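Local coordinates for protein cysteine desulfurase (Fervidobacterium islandicum, PDB 6A6E) that catalyses, with pyridoxal-5'-phosphate as cofactor, the removal of sulfur from cysteine as a SufS-type desulfurase, probably supplying iron-sulfur cluster assembly, at residues 8-13 and 308-313; 19-24 and 44-49; 31-36 and 404-409; 235-240 and 400-405. All coordinates share one frame; numbering follows the deposited sequence.

Interaction 1: residues 8-13 and 308-313; sequences TVFSDE and FEKVEK
Val9 carries CG1 opposite its own backbone N (chi1 172°), which divides its two methyls between Lys310 and Lys313, residues one turn apart on helix 308-327. CG1 slides alongside the base of Lys310, 3.6 Å from its CB, and also lies 3.4 Å from the Lys310 carbonyl O. CG2 meets Lys313 CB at 3.6 Å, the two side chains crossing at about a right angle. Phe10, with CG beside its backbone N (chi1 -70°), lays its ring next to the same lysine: CE1 is 3.7 Å from Lys310 CB, and the approach is oblique. Val9 CG1 also sits 3.9 Å above the centre of the Phe10 ring, so valine and phenylalanine meet the helix as one apolar unit. Behind them Phe10 packs on Ile306 and meets the His314 ring edge-to-face. Lysine suits this half-buried border because its lower methylenes can serve as hydrocarbon while its extended chain takes the ammonium outward, here to a salt bridge with Glu14; Lys313 likewise ends at Glu316. The join between the N-terminal segment and helix 308-327 therefore rests on van der Waals packing, with the charges settled around its margin.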
loop_
_atom_site.group_PDB
_atom_site.type_symbol
_atom_site.label_atom_id
_atom_site.label_comp_id
_atom_site.label_asym_id
_atom_site.label_seq_id
_atom_site.Cartn_x
_atom_site.Cartn_y
_atom_site.Cartn_z
ATOM N N THR A 8 -25.751 17.790 21.054
ATOM C CA THR A 8 -27.148 17.655 20.650
ATOM C C THR A 8 -27.408 16.252 19.998
ATOM O O THR A 8 -28.532 15.911 19.669
ATOM C CB THR A 8 -27.535 18.829 19.695
ATOM O OG1 THR A 8 -28.954 18.962 19.662
ATOM C CG2 THR A 8 -27.057 18.647 18.256
ATOM N N VAL A 9 -26.355 15.444 19.827
ATOM C CA VAL A 9 -26.394 14.260 18.964
ATOM C C VAL A 9 -26.314 12.984 19.778
ATOM O O VAL A 9 -27.048 12.061 19.498
ATOM C CB VAL A 9 -25.202 14.280 17.968
ATOM C CG1 VAL A 9 -25.102 12.973 17.184
ATOM C CG2 VAL A 9 -25.305 15.490 17.032
ATOM N N PHE A 10 -25.378 12.927 20.735
ATOM C CA PHE A 10 -25.090 11.721 21.474
ATOM C C PHE A 10 -25.440 11.939 22.942
ATOM O O PHE A 10 -25.150 12.996 23.471
ATOM C CB PHE A 10 -23.573 11.402 21.437
ATOM C CG PHE A 10 -23.062 10.969 20.097
ATOM C CD1 PHE A 10 -23.597 9.881 19.468
ATOM C CD2 PHE A 10 -22.012 11.625 19.505
ATOM C CE1 PHE A 10 -23.115 9.454 18.230
ATOM C CE2 PHE A 10 -21.534 11.238 18.258
ATOM C CZ PHE A 10 -22.087 10.136 17.623
ATOM N N SER A 11 -25.977 10.917 23.606
ATOM C CA SER A 11 -26.163 10.930 25.052
ATOM C C SER A 11 -24.804 10.979 25.736
ATOM O O SER A 11 -23.774 10.720 25.113
ATOM C CB SER A 11 -26.928 9.667 25.474
ATOM O OG SER A 11 -26.202 8.471 25.208
ATOM N N ASP A 12 -24.765 11.292 27.012
ATOM C CA ASP A 12 -23.476 11.314 27.702
ATOM C C ASP A 12 -22.892 9.925 27.805
ATOM O O ASP A 12 -21.668 9.766 27.827
ATOM C CB ASP A 12 -23.588 11.960 29.070
ATOM C CG ASP A 12 -23.861 13.432 28.970
ATOM O OD1 ASP A 12 -23.068 14.142 28.301
ATOM O OD2 ASP A 12 -24.884 13.887 29.527
ATOM N N GLU A 13 -23.758 8.917 27.851
ATOM C CA GLU A 13 -23.294 7.545 27.858
ATOM C C GLU A 13 -22.755 7.034 26.490
ATOM O O GLU A 13 -21.780 6.312 26.468
ATOM C CB GLU A 13 -24.434 6.622 28.272
ATOM C CG GLU A 13 -24.032 5.141 28.355
ATOM C CD GLU A 13 -25.160 4.166 28.016
ATOM O OE1 GLU A 13 -26.326 4.600 27.812
ATOM O OE2 GLU A 13 -24.873 2.944 27.962
ATOM N N PHE A 308 -23.885 6.724 11.145
ATOM C CA PHE A 308 -22.986 7.619 10.465
ATOM C C PHE A 308 -23.606 9.007 10.300
ATOM O O PHE A 308 -22.877 10.000 10.226
ATOM C CB PHE A 308 -22.566 7.045 9.127
ATOM C CG PHE A 308 -21.375 7.776 8.496
ATOM C CD1 PHE A 308 -20.157 7.845 9.159
ATOM C CD2 PHE A 308 -21.535 8.474 7.323
ATOM C CE1 PHE A 308 -19.077 8.574 8.613
ATOM C CE2 PHE A 308 -20.480 9.205 6.772
ATOM C CZ PHE A 308 -19.245 9.245 7.411
ATOM N N GLU A 309 -24.939 9.089 10.263
ATOM C CA GLU A 309 -25.646 10.384 10.339
ATOM C C GLU A 309 -25.373 11.113 11.664
ATOM O O GLU A 309 -25.174 12.293 11.675
ATOM C CB GLU A 309 -27.189 10.281 10.063
ATOM C CG GLU A 309 -27.902 11.643 9.904
ATOM C CD GLU A 309 -27.340 12.536 8.764
ATOM O OE1 GLU A 309 -26.914 11.974 7.711
ATOM O OE2 GLU A 309 -27.314 13.798 8.907
ATOM N N LYS A 310 -25.329 10.404 12.767
ATOM C CA LYS A 310 -24.897 11.009 13.970
ATOM C C LYS A 310 -23.429 11.472 13.896
ATOM O O LYS A 310 -23.090 12.529 14.423
ATOM C CB LYS A 310 -25.105 10.068 15.126
ATOM C CG LYS A 310 -26.582 9.796 15.437
ATOM C CD LYS A 310 -26.684 8.719 16.500
ATOM C CE LYS A 310 -28.036 8.637 17.162
ATOM N NZ LYS A 310 -27.879 7.951 18.488
ATOM N N VAL A 311 -22.551 10.698 13.229
ATOM C CA VAL A 311 -21.143 11.079 13.134
ATOM C C VAL A 311 -21.077 12.419 12.431
ATOM O O VAL A 311 -20.419 13.329 12.897
ATOM C CB VAL A 311 -20.292 9.980 12.402
ATOM C CG1 VAL A 311 -18.890 10.490 12.076
ATOM C CG2 VAL A 311 -20.215 8.719 13.266
ATOM N N GLU A 312 -21.805 12.533 11.327
ATOM C CA GLU A 312 -21.826 13.682 10.535
ATOM C C GLU A 312 -22.360 14.902 11.264
ATOM O O GLU A 312 -21.723 15.973 11.205
ATOM C CB GLU A 312 -22.601 13.414 9.260
ATOM C CG GLU A 312 -22.786 14.626 8.390
ATOM C CD GLU A 312 -23.543 14.354 7.094
ATOM O OE1 GLU A 312 -23.596 13.209 6.526
ATOM O OE2 GLU A 312 -24.046 15.360 6.567
ATOM N N LYS A 313 -23.489 14.739 11.965
ATOM C CA LYS A 313 -24.050 15.816 12.794
ATOM C C LYS A 313 -23.128 16.248 13.912
ATOM O O LYS A 313 -23.020 17.428 14.154
ATOM C CB LYS A 313 -25.420 15.420 13.412
ATOM C CG LYS A 313 -26.607 15.542 12.466
ATOM C CD LYS A 313 -27.124 16.992 12.466
ATOM C CE LYS A 313 -28.256 17.275 11.470
ATOM N NZ LYS A 313 -27.764 17.452 10.066
#

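Interaction 2: residues 19-24 and 44-49; sequences LNDFPA and LKCKSV
Phe22 pushes its ring into a hollow walled by the backbone of Leu44, Lys45 and Cys46. The CD2-CE2 side goes in deepest: Lys45 O approaches CD2 obliquely at 3.3 Å, while Leu44 O faces the ring edge near its plane, 3.7 Å from CE2. With CG anti to the carbonyl carbon (chi1 -60°), the ring can also take Cys46 CB against CE2 at 4.0 Å, while the Cys46 sulfur makes an oblique sulfur-aromatic contact. A flat, rigid group suits this slot, since its weakly positive C-H rim can face Leu44 O. Cut back to an alanine, the Phe22 side chain could no longer reach the carbonyls, and the hollow beside Cys46 CB and the Tyr404 ring would probably be left unfilled. Beyond the Phe22 ring, smaller bumps continue the fit: Ala24 CB rests on Leu44 CD2, and Pro23 CG crosses the chain of Lys47, 4.0 Å from CD. The segment 44-49 here turns into helix 47-59, with Cys46 at the N-cap position. The first helical N-H, that of Lys47, gives a nearly straight bond of 2.8 Å to Asp21 O. Two waters fill the gap between Asp21 OD1 and Ser48, one accepting from Ser48 N at 3.0 Å, and a third joins Ala24 N to Lys45 O; Asp21 OD2 bonds to Tyr302 OH of helix 290-306. Tyr59 and Leu58 of the second subunit pack on Pro23 and Lys47.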
loop_
_atom_site.group_PDB
_atom_site.type_symbol
_atom_site.label_atom_id
_atom_site.label_comp_id
_atom_site.label_asym_id
_atom_site.label_seq_id
_atom_site.Cartn_x
_atom_site.Cartn_y
_atom_site.Cartn_z
ATOM N N LEU A 19 -15.569 7.744 23.300
ATOM C CA LEU A 19 -14.266 8.164 23.727
ATOM C C LEU A 19 -13.469 7.014 24.324
ATOM O O LEU A 19 -12.225 6.923 24.135
ATOM C CB LEU A 19 -14.358 9.333 24.726
ATOM C CG LEU A 19 -14.469 10.796 24.264
ATOM C CD1 LEU A 19 -15.130 10.984 22.926
ATOM C CD2 LEU A 19 -15.210 11.611 25.335
ATOM N N ASN A 20 -14.131 6.107 25.032
ATOM C CA ASN A 20 -13.358 5.008 25.608
ATOM C C ASN A 20 -12.806 4.028 24.543
ATOM O O ASN A 20 -11.961 3.232 24.838
ATOM C CB ASN A 20 -14.165 4.259 26.695
ATOM C CG ASN A 20 -14.151 4.995 28.059
ATOM O OD1 ASN A 20 -13.283 5.873 28.329
ATOM N ND2 ASN A 20 -15.133 4.648 28.932
ATOM N N ASP A 21 -13.316 4.086 23.319
ATOM C CA ASP A 21 -12.824 3.247 22.208
ATOM C C ASP A 21 -11.420 3.689 21.732
ATOM O O ASP A 21 -10.779 2.916 21.028
ATOM C CB ASP A 21 -13.786 3.326 21.021
ATOM C CG ASP A 21 -15.082 2.581 21.256
ATOM O OD1 ASP A 21 -14.991 1.549 21.904
ATOM O OD2 ASP A 21 -16.141 2.994 20.730
ATOM N N PHE A 22 -10.954 4.901 22.102
ATOM C CA PHE A 22 -9.676 5.464 21.600
ATOM C C PHE A 22 -8.611 5.614 22.659
ATOM O O PHE A 22 -8.525 6.648 23.298
ATOM C CB PHE A 22 -9.947 6.777 20.919
ATOM C CG PHE A 22 -10.856 6.625 19.774
ATOM C CD1 PHE A 22 -12.234 6.657 19.976
ATOM C CD2 PHE A 22 -10.372 6.302 18.495
ATOM C CE1 PHE A 22 -13.125 6.442 18.941
ATOM C CE2 PHE A 22 -11.279 6.123 17.430
ATOM C CZ PHE A 22 -12.663 6.160 17.657
ATOM N N PRO A 23 -7.799 4.587 22.835
ATOM C CA PRO A 23 -6.886 4.607 23.933
ATOM C C PRO A 23 -5.910 5.766 23.915
ATOM O O PRO A 23 -5.463 6.148 24.985
ATOM C CB PRO A 23 -6.139 3.290 23.811
ATOM C CG PRO A 23 -7.057 2.403 23.030
ATOM C CD PRO A 23 -7.717 3.331 22.070
ATOM N N ALA A 24 -5.565 6.325 22.752
ATOM C CA ALA A 24 -4.620 7.423 22.747
ATOM C C ALA A 24 -5.118 8.598 23.606
ATOM O O ALA A 24 -4.327 9.373 24.072
ATOM C CB ALA A 24 -4.344 7.914 21.333
ATOM N N LEU A 44 -7.142 8.907 14.858
ATOM C CA LEU A 44 -6.770 7.963 15.920
ATOM C C LEU A 44 -7.551 6.670 15.693
ATOM O O LEU A 44 -8.586 6.673 15.003
ATOM C CB LEU A 44 -7.131 8.552 17.285
ATOM C CG LEU A 44 -6.514 9.866 17.719
ATOM C CD1 LEU A 44 -7.064 10.211 19.091
ATOM C CD2 LEU A 44 -4.992 9.886 17.721
ATOM N N LYS A 45 -7.050 5.573 16.251
ATOM C CA LYS A 45 -7.593 4.237 15.989
ATOM C C LYS A 45 -8.422 3.682 17.132
ATOM O O LYS A 45 -8.139 3.870 18.319
ATOM C CB LYS A 45 -6.470 3.243 15.665
ATOM C CG LYS A 45 -5.443 3.726 14.631
ATOM C CD LYS A 45 -6.078 4.354 13.388
ATOM C CE LYS A 45 -5.046 4.856 12.398
ATOM N NZ LYS A 45 -5.734 5.776 11.447
ATOM N N CYS A 46 -9.458 2.968 16.723
ATOM C CA CYS A 46 -10.435 2.354 17.583
ATOM C C CYS A 46 -9.933 1.006 18.058
ATOM O O CYS A 46 -9.536 0.169 17.251
ATOM C CB CYS A 46 -11.733 2.199 16.802
ATOM S SG CYS A 46 -12.924 1.229 17.711
ATOM N N LYS A 47 -9.935 0.777 19.365
ATOM C CA LYS A 47 -9.384 -0.456 19.908
ATOM C C LYS A 47 -10.111 -1.701 19.396
ATOM O O LYS A 47 -9.470 -2.663 19.011
ATOM C CB LYS A 47 -9.456 -0.430 21.397
ATOM C CG LYS A 47 -8.750 -1.580 22.070
ATOM C CD LYS A 47 -8.544 -1.226 23.543
ATOM C CE LYS A 47 -9.119 -2.289 24.436
ATOM N NZ LYS A 47 -8.200 -3.441 24.437
ATOM N N SER A 48 -11.435 -1.664 19.320
ATOM C CA SER A 48 -12.162 -2.864 18.917
ATOM C C SER A 48 -11.892 -3.184 17.450
ATOM O O SER A 48 -11.794 -4.349 17.099
ATOM C CB SER A 48 -13.667 -2.752 19.227
ATOM O OG SER A 48 -14.346 -1.816 18.388
ATOM N N VAL A 49 -11.721 -2.145 16.612
ATOM C CA VAL A 49 -11.414 -2.389 15.184
ATOM C C VAL A 49 -10.037 -3.006 15.065
ATOM O O VAL A 49 -9.836 -3.983 14.322
ATOM C CB VAL A 49 -11.496 -1.105 14.345
ATOM C CG1 VAL A 49 -10.888 -1.273 12.952
ATOM C CG2 VAL A 49 -12.947 -0.661 14.292
HETATM O O HOH W 1 -12.975 -0.146 21.374
HETATM O O HOH W 2 -16.084 -0.506 20.348
HETATM O O HOH W 3 -6.410 5.579 19.936
#

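Interaction 3: residues 31-36 and 404-409; sequences GKRLVY and YNTKED
Asp409 binds Arg33 through one oxygen and its own helix start through the other. Arg33 CG lies between the backbone N and the carbonyl carbon (chi1 73°) and the chain then runs extended to NE, which carries the guanidinium to Asp409. Arg33 NH1 and NH2 both reach Asp409 OD1 at 2.8 Å, near the guanidinium plane, and the two side chains cross at about a right angle. Asp409 OD2 accepts from Asn405 ND2 at 3.1 Å and Thr406 N at 3.0 Å, on opposite faces of the carboxylate. Thr406 OG1 takes the Asp409 N-H in return, completing a capping box at the N-terminus of helix 407-423. The buried carboxylate is gripped by four hydrogen bonds, two on each oxygen, the arginine pair bent, and the helix end probably stabilises its charge. An asparagine in place of Asp409 would probably leave the Arg33 charge without its chief mate and weaken the cap. On the same packed side Val35 CG1 lies 3.7 Å from Asp409 CB, and Asn405 ND2 gives Tyr36 O a second bond of 2.9 Å, from above the carbonyl plane. Glu408 marks the looser, exposed margin: its extended chain brings OE2 to only a weak bond with Arg33 NH2, and a water spans OE2 and Arg33 NE. The contact pins strand 32-36, next to strand 368-373, to the first turn of helix 407-423, with Leu318 of helix 308-327 against Asn405.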
loop_
_atom_site.group_PDB
_atom_site.type_symbol
_atom_site.label_atom_id
_atom_site.label_comp_id
_atom_site.label_asym_id
_atom_site.label_seq_id
_atom_site.Cartn_x
_atom_site.Cartn_y
_atom_site.Cartn_z
ATOM N N GLY A 31 1.639 16.297 31.794
ATOM C CA GLY A 31 0.560 16.348 32.755
ATOM C C GLY A 31 -0.777 16.877 32.288
ATOM O O GLY A 31 -1.668 16.995 33.108
ATOM N N LYS A 32 -0.948 17.179 30.999
ATOM C CA LYS A 32 -2.276 17.513 30.446
ATOM C C LYS A 32 -2.760 16.438 29.433
ATOM O O LYS A 32 -1.961 15.891 28.639
ATOM C CB LYS A 32 -2.241 18.861 29.775
ATOM C CG LYS A 32 -1.787 19.952 30.715
ATOM C CD LYS A 32 -2.018 21.289 30.117
ATOM C CE LYS A 32 -1.662 22.391 31.110
ATOM N NZ LYS A 32 -2.373 23.613 30.644
ATOM N N ARG A 33 -4.052 16.139 29.470
ATOM C CA ARG A 33 -4.588 15.141 28.582
ATOM C C ARG A 33 -4.405 15.597 27.126
ATOM O O ARG A 33 -4.387 16.807 26.793
ATOM C CB ARG A 33 -6.063 14.836 28.870
ATOM C CG ARG A 33 -7.004 15.941 28.428
ATOM C CD ARG A 33 -8.468 15.692 28.793
ATOM N NE ARG A 33 -9.299 16.805 28.324
ATOM C CZ ARG A 33 -9.810 16.923 27.109
ATOM N NH1 ARG A 33 -9.630 15.947 26.202
ATOM N NH2 ARG A 33 -10.512 18.013 26.784
ATOM N N LEU A 34 -4.266 14.584 26.282
ATOM C CA LEU A 34 -4.117 14.770 24.843
ATOM C C LEU A 34 -5.378 15.369 24.310
ATOM O O LEU A 34 -6.469 14.843 24.470
ATOM C CB LEU A 34 -3.795 13.425 24.137
ATOM C CG LEU A 34 -3.895 13.492 22.594
ATOM C CD1 LEU A 34 -2.824 14.452 22.032
ATOM C CD2 LEU A 34 -3.778 12.100 21.995
ATOM N N VAL A 35 -5.238 16.511 23.673
ATOM C CA VAL A 35 -6.319 17.115 22.950
ATOM C C VAL A 35 -5.955 17.024 21.440
ATOM O O VAL A 35 -5.242 17.876 20.912
ATOM C CB VAL A 35 -6.558 18.577 23.408
ATOM C CG1 VAL A 35 -7.565 19.240 22.502
ATOM C CG2 VAL A 35 -7.113 18.583 24.847
ATOM N N TYR A 36 -6.512 16.039 20.740
ATOM C CA TYR A 36 -6.035 15.710 19.368
ATOM C C TYR A 36 -6.839 16.451 18.339
ATOM O O TYR A 36 -7.992 16.100 18.068
ATOM C CB TYR A 36 -6.055 14.207 19.106
ATOM C CG TYR A 36 -5.402 13.822 17.798
ATOM C CD1 TYR A 36 -4.035 13.687 17.697
ATOM C CD2 TYR A 36 -6.143 13.668 16.650
ATOM C CE1 TYR A 36 -3.416 13.393 16.490
ATOM C CE2 TYR A 36 -5.537 13.277 15.444
ATOM C CZ TYR A 36 -4.187 13.170 15.365
ATOM O OH TYR A 36 -3.576 12.808 14.193
ATOM N N TYR A 404 -14.266 11.724 18.089
ATOM C CA TYR A 404 -13.921 11.614 19.476
ATOM C C TYR A 404 -13.521 13.016 20.071
ATOM O O TYR A 404 -13.006 13.090 21.185
ATOM C CB TYR A 404 -12.757 10.575 19.673
ATOM C CG TYR A 404 -11.695 10.682 18.559
ATOM C CD1 TYR A 404 -10.913 11.847 18.406
ATOM C CD2 TYR A 404 -11.561 9.674 17.607
ATOM C CE1 TYR A 404 -10.007 11.991 17.359
ATOM C CE2 TYR A 404 -10.672 9.800 16.514
ATOM C CZ TYR A 404 -9.899 10.949 16.398
ATOM O OH TYR A 404 -9.071 11.088 15.349
ATOM N N ASN A 405 -13.693 14.091 19.341
ATOM C CA ASN A 405 -13.442 15.419 19.912
ATOM C C ASN A 405 -14.695 15.975 20.633
ATOM O O ASN A 405 -15.815 15.532 20.400
ATOM C CB ASN A 405 -12.961 16.433 18.862
ATOM C CG ASN A 405 -11.538 16.169 18.391
ATOM O OD1 ASN A 405 -11.313 16.039 17.170
ATOM N ND2 ASN A 405 -10.565 16.072 19.336
ATOM N N THR A 406 -14.468 16.928 21.527
ATOM C CA THR A 406 -15.526 17.548 22.351
ATOM C C THR A 406 -15.452 19.059 22.293
ATOM O O THR A 406 -14.474 19.650 21.803
ATOM C CB THR A 406 -15.398 17.138 23.837
ATOM O OG1 THR A 406 -14.210 17.715 24.397
ATOM C CG2 THR A 406 -15.400 15.611 23.985
ATOM N N LYS A 407 -16.495 19.708 22.774
ATOM C CA LYS A 407 -16.435 21.146 22.907
ATOM C C LYS A 407 -15.422 21.559 23.913
ATOM O O LYS A 407 -14.763 22.566 23.742
ATOM C CB LYS A 407 -17.790 21.703 23.276
ATOM C CG LYS A 407 -18.676 21.755 22.057
ATOM C CD LYS A 407 -20.066 22.209 22.439
ATOM C CE LYS A 407 -20.860 22.610 21.215
ATOM N NZ LYS A 407 -22.224 22.078 21.415
ATOM N N GLU A 408 -15.239 20.758 24.949
ATOM C CA GLU A 408 -14.154 21.036 25.880
ATOM C C GLU A 408 -12.748 21.050 25.242
ATOM O O GLU A 408 -11.909 21.919 25.572
ATOM C CB GLU A 408 -14.206 20.087 27.063
ATOM C CG GLU A 408 -13.084 20.421 28.028
ATOM C CD GLU A 408 -13.038 19.522 29.238
ATOM O OE1 GLU A 408 -13.828 19.777 30.178
ATOM O OE2 GLU A 408 -12.182 18.605 29.268
ATOM N N ASP A 409 -12.483 20.094 24.325
ATOM C CA ASP A 409 -11.232 20.097 23.542
ATOM C C ASP A 409 -11.031 21.436 22.878
ATOM O O ASP A 409 -9.949 22.027 22.909
ATOM C CB ASP A 409 -11.247 19.022 22.442
ATOM C CG ASP A 409 -11.170 17.617 22.966
ATOM O OD1 ASP A 409 -10.613 17.390 24.069
ATOM O OD2 ASP A 409 -11.583 16.667 22.205
HETATM O O HOH W 4 -9.692 19.547 29.617
#

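Interaction 4: residues 235-240 and 400-405; sequences HKILGP and SVYLYN. With PLP (pyridoxal-5'-phosphate), chain E.
This is a buried, apolar contact between two loops: 235-240, which follows strand 229-233 and carries the cofactor lysine, and 400-405, which leads out of strand 396-400. Leu238 CD2 nestles at the corner where two tyrosine ring edges approach, 3.7 Å from Tyr402 CE2 and the same from Tyr404 CE2, suiting a branched, apolar leucine. CD1 makes a longer contact with Leu403. Tyr402 sets CG opposite its backbone N (chi1 -161°), and its OH arrives 3.5 Å from Ile237 CG1 and bonds to Pro216 O. A backbone bond from Asn405 N to Tyr402 O closes a type I turn in the second loop, and Asn405 OD1 reinforces it by accepting Tyr402 N in the carbonyl plane at 2.9 Å. On the far side, Lys236 NZ is covalently joined to pyridoxal-5'-phosphate C4A (1.3 Å), and His235 NE2 donates to phosphate O3P at 2.8 Å. The lysine's internal aldimine is the resting-state linkage characteristic of PLP enzymes, here in a class-V aminotransferase-family fold, as expected for a cysteine desulfurase.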
loop_
_atom_site.group_PDB
_atom_site.type_symbol
_atom_site.label_atom_id
_atom_site.label_comp_id
_atom_site.label_asym_id
_atom_site.label_seq_id
_atom_site.Cartn_x
_atom_site.Cartn_y
_atom_site.Cartn_z
ATOM N N HIS A 235 -6.847 5.884 6.351
ATOM C CA HIS A 235 -6.234 6.339 7.634
ATOM C C HIS A 235 -6.905 7.605 8.181
ATOM O O HIS A 235 -6.747 7.882 9.380
ATOM C CB HIS A 235 -4.704 6.545 7.598
ATOM C CG HIS A 235 -4.261 7.662 6.694
ATOM N ND1 HIS A 235 -3.965 8.928 7.165
ATOM C CD2 HIS A 235 -4.032 7.684 5.351
ATOM C CE1 HIS A 235 -3.630 9.698 6.135
ATOM N NE2 HIS A 235 -3.679 8.961 5.024
ATOM N N LYS A 236 -7.620 8.323 7.297
ATOM C CA LYS A 236 -8.406 9.476 7.656
ATOM C C LYS A 236 -9.838 9.222 8.128
ATOM O O LYS A 236 -10.492 10.168 8.590
ATOM C CB LYS A 236 -8.401 10.553 6.561
ATOM C CG LYS A 236 -7.014 11.191 6.395
ATOM C CD LYS A 236 -7.044 12.339 5.390
ATOM C CE LYS A 236 -5.644 12.821 5.104
ATOM N NZ LYS A 236 -5.692 13.815 3.983
ATOM N N ILE A 237 -10.267 7.955 8.120
ATOM C CA ILE A 237 -11.562 7.570 8.607
ATOM C C ILE A 237 -11.462 6.510 9.693
ATOM O O ILE A 237 -12.164 5.481 9.626
ATOM C CB ILE A 237 -12.457 7.181 7.397
ATOM C CG1 ILE A 237 -13.923 6.995 7.820
ATOM C CG2 ILE A 237 -11.949 5.981 6.636
ATOM C CD1 ILE A 237 -14.910 6.800 6.666
ATOM N N LEU A 238 -10.535 6.685 10.634
ATOM C CA LEU A 238 -10.255 5.709 11.697
ATOM C C LEU A 238 -9.604 4.421 11.236
ATOM O O LEU A 238 -9.333 3.531 12.039
ATOM C CB LEU A 238 -11.524 5.338 12.503
ATOM C CG LEU A 238 -12.416 6.471 12.969
ATOM C CD1 LEU A 238 -13.658 5.878 13.595
ATOM C CD2 LEU A 238 -11.690 7.304 14.008
ATOM N N GLY A 239 -9.240 4.339 9.960
ATOM C CA GLY A 239 -8.795 3.080 9.399
ATOM C C GLY A 239 -7.321 2.827 9.420
ATOM O O GLY A 239 -6.523 3.686 9.826
ATOM N N PRO A 240 -6.944 1.635 8.991
ATOM C CA PRO A 240 -5.546 1.256 8.848
ATOM C C PRO A 240 -4.791 2.185 7.924
ATOM O O PRO A 240 -5.384 2.859 7.096
ATOM C CB PRO A 240 -5.603 -0.166 8.262
ATOM C CG PRO A 240 -7.042 -0.624 8.260
ATOM C CD PRO A 240 -7.873 0.637 8.373
ATOM N N SER A 400 -8.265 20.713 13.481
ATOM C CA SER A 400 -9.257 19.909 12.776
ATOM C C SER A 400 -9.921 18.931 13.737
ATOM O O SER A 400 -9.236 18.317 14.572
ATOM C CB SER A 400 -8.566 19.228 11.589
ATOM O OG SER A 400 -7.434 18.443 11.990
ATOM N N VAL A 401 -11.249 18.776 13.612
ATOM C CA VAL A 401 -12.043 17.998 14.550
ATOM C C VAL A 401 -12.574 16.716 13.906
ATOM O O VAL A 401 -12.756 16.651 12.682
ATOM C CB VAL A 401 -13.258 18.793 15.129
ATOM C CG1 VAL A 401 -12.787 19.920 15.998
ATOM C CG2 VAL A 401 -14.127 19.411 14.026
ATOM N N TYR A 402 -12.843 15.725 14.766
ATOM C CA TYR A 402 -13.460 14.489 14.314
ATOM C C TYR A 402 -14.232 13.843 15.480
ATOM O O TYR A 402 -14.486 14.485 16.514
ATOM C CB TYR A 402 -12.379 13.534 13.720
ATOM C CG TYR A 402 -12.949 12.431 12.806
ATOM C CD1 TYR A 402 -13.796 12.739 11.765
ATOM C CD2 TYR A 402 -12.600 11.114 12.963
ATOM C CE1 TYR A 402 -14.306 11.783 10.917
ATOM C CE2 TYR A 402 -13.109 10.131 12.111
ATOM C CZ TYR A 402 -13.973 10.472 11.097
ATOM O OH TYR A 402 -14.472 9.504 10.261
ATOM N N LEU A 403 -14.602 12.576 15.312
ATOM C CA LEU A 403 -15.617 11.908 16.093
ATOM C C LEU A 403 -15.473 12.027 17.606
ATOM O O LEU A 403 -16.457 12.343 18.311
ATOM C CB LEU A 403 -15.602 10.403 15.742
ATOM C CG LEU A 403 -16.540 9.511 16.533
ATOM C CD1 LEU A 403 -17.950 10.017 16.302
ATOM C CD2 LEU A 403 -16.451 8.062 16.137
ATOM N N TYR A 404 -14.266 11.724 18.089
ATOM C CA TYR A 404 -13.921 11.614 19.476
ATOM C C TYR A 404 -13.521 13.016 20.071
ATOM O O TYR A 404 -13.006 13.090 21.185
ATOM C CB TYR A 404 -12.757 10.575 19.673
ATOM C CG TYR A 404 -11.695 10.682 18.559
ATOM C CD1 TYR A 404 -10.913 11.847 18.406
ATOM C CD2 TYR A 404 -11.561 9.674 17.607
ATOM C CE1 TYR A 404 -10.007 11.991 17.359
ATOM C CE2 TYR A 404 -10.672 9.800 16.514
ATOM C CZ TYR A 404 -9.899 10.949 16.398
ATOM O OH TYR A 404 -9.071 11.088 15.349
ATOM N N ASN A 405 -13.693 14.091 19.341
ATOM C CA ASN A 405 -13.442 15.419 19.912
ATOM C C ASN A 405 -14.695 15.975 20.633
ATOM O O ASN A 405 -15.815 15.532 20.400
ATOM C CB ASN A 405 -12.961 16.433 18.862
ATOM C CG ASN A 405 -11.538 16.169 18.391
ATOM O OD1 ASN A 405 -11.313 16.039 17.170
ATOM N ND2 ASN A 405 -10.565 16.072 19.336
HETATM N N1 PLP E . -6.279 15.286 -0.633
HETATM C C2 PLP E . -6.783 15.813 0.452
HETATM C C2A PLP E . -7.775 16.923 0.363
HETATM C C3 PLP E . -6.300 15.299 1.734
HETATM O O3 PLP E . -6.777 15.845 2.838
HETATM C C4 PLP E . -5.350 14.188 1.777
HETATM C C4A PLP E . -4.898 13.562 3.005
HETATM C C5 PLP E . -4.826 13.701 0.497
HETATM C C6 PLP E . -5.339 14.298 -0.615
HETATM C C5A PLP E . -3.757 12.608 0.408
HETATM O O4P PLP E . -3.936 11.399 1.130
HETATM P P PLP E . -2.817 10.250 1.373
HETATM O O1P PLP E . -2.459 9.652 0.071
HETATM O O2P PLP E . -1.748 11.013 2.101
HETATM O O3P PLP E . -3.608 9.304 2.226
#

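In the fold
Interaction 1 is partly buried, and interaction 4, nearest the chain centre, is wholly buried; both rely on apolar packing, and they touch where Leu403 meets Val311 and Phe10. Interactions 2 and 3 are buried too, though about 20 and 22 Å from the chain centre, and each keeps an exposed residue, Lys47 and Glu408. They add polar bonds: a backbone bond and bridging waters in the former, a salt-bridge network and a helix cap in the latter. Helix 12-20 serves interactions 1 and 2, whereas 3 and 4 share Tyr404 and Asn405. Lys45 NZ probably bonds Gly239 O, which links interaction 2 to the cofactor loop. Interactions 2, 3 and 4 reach the second subunit.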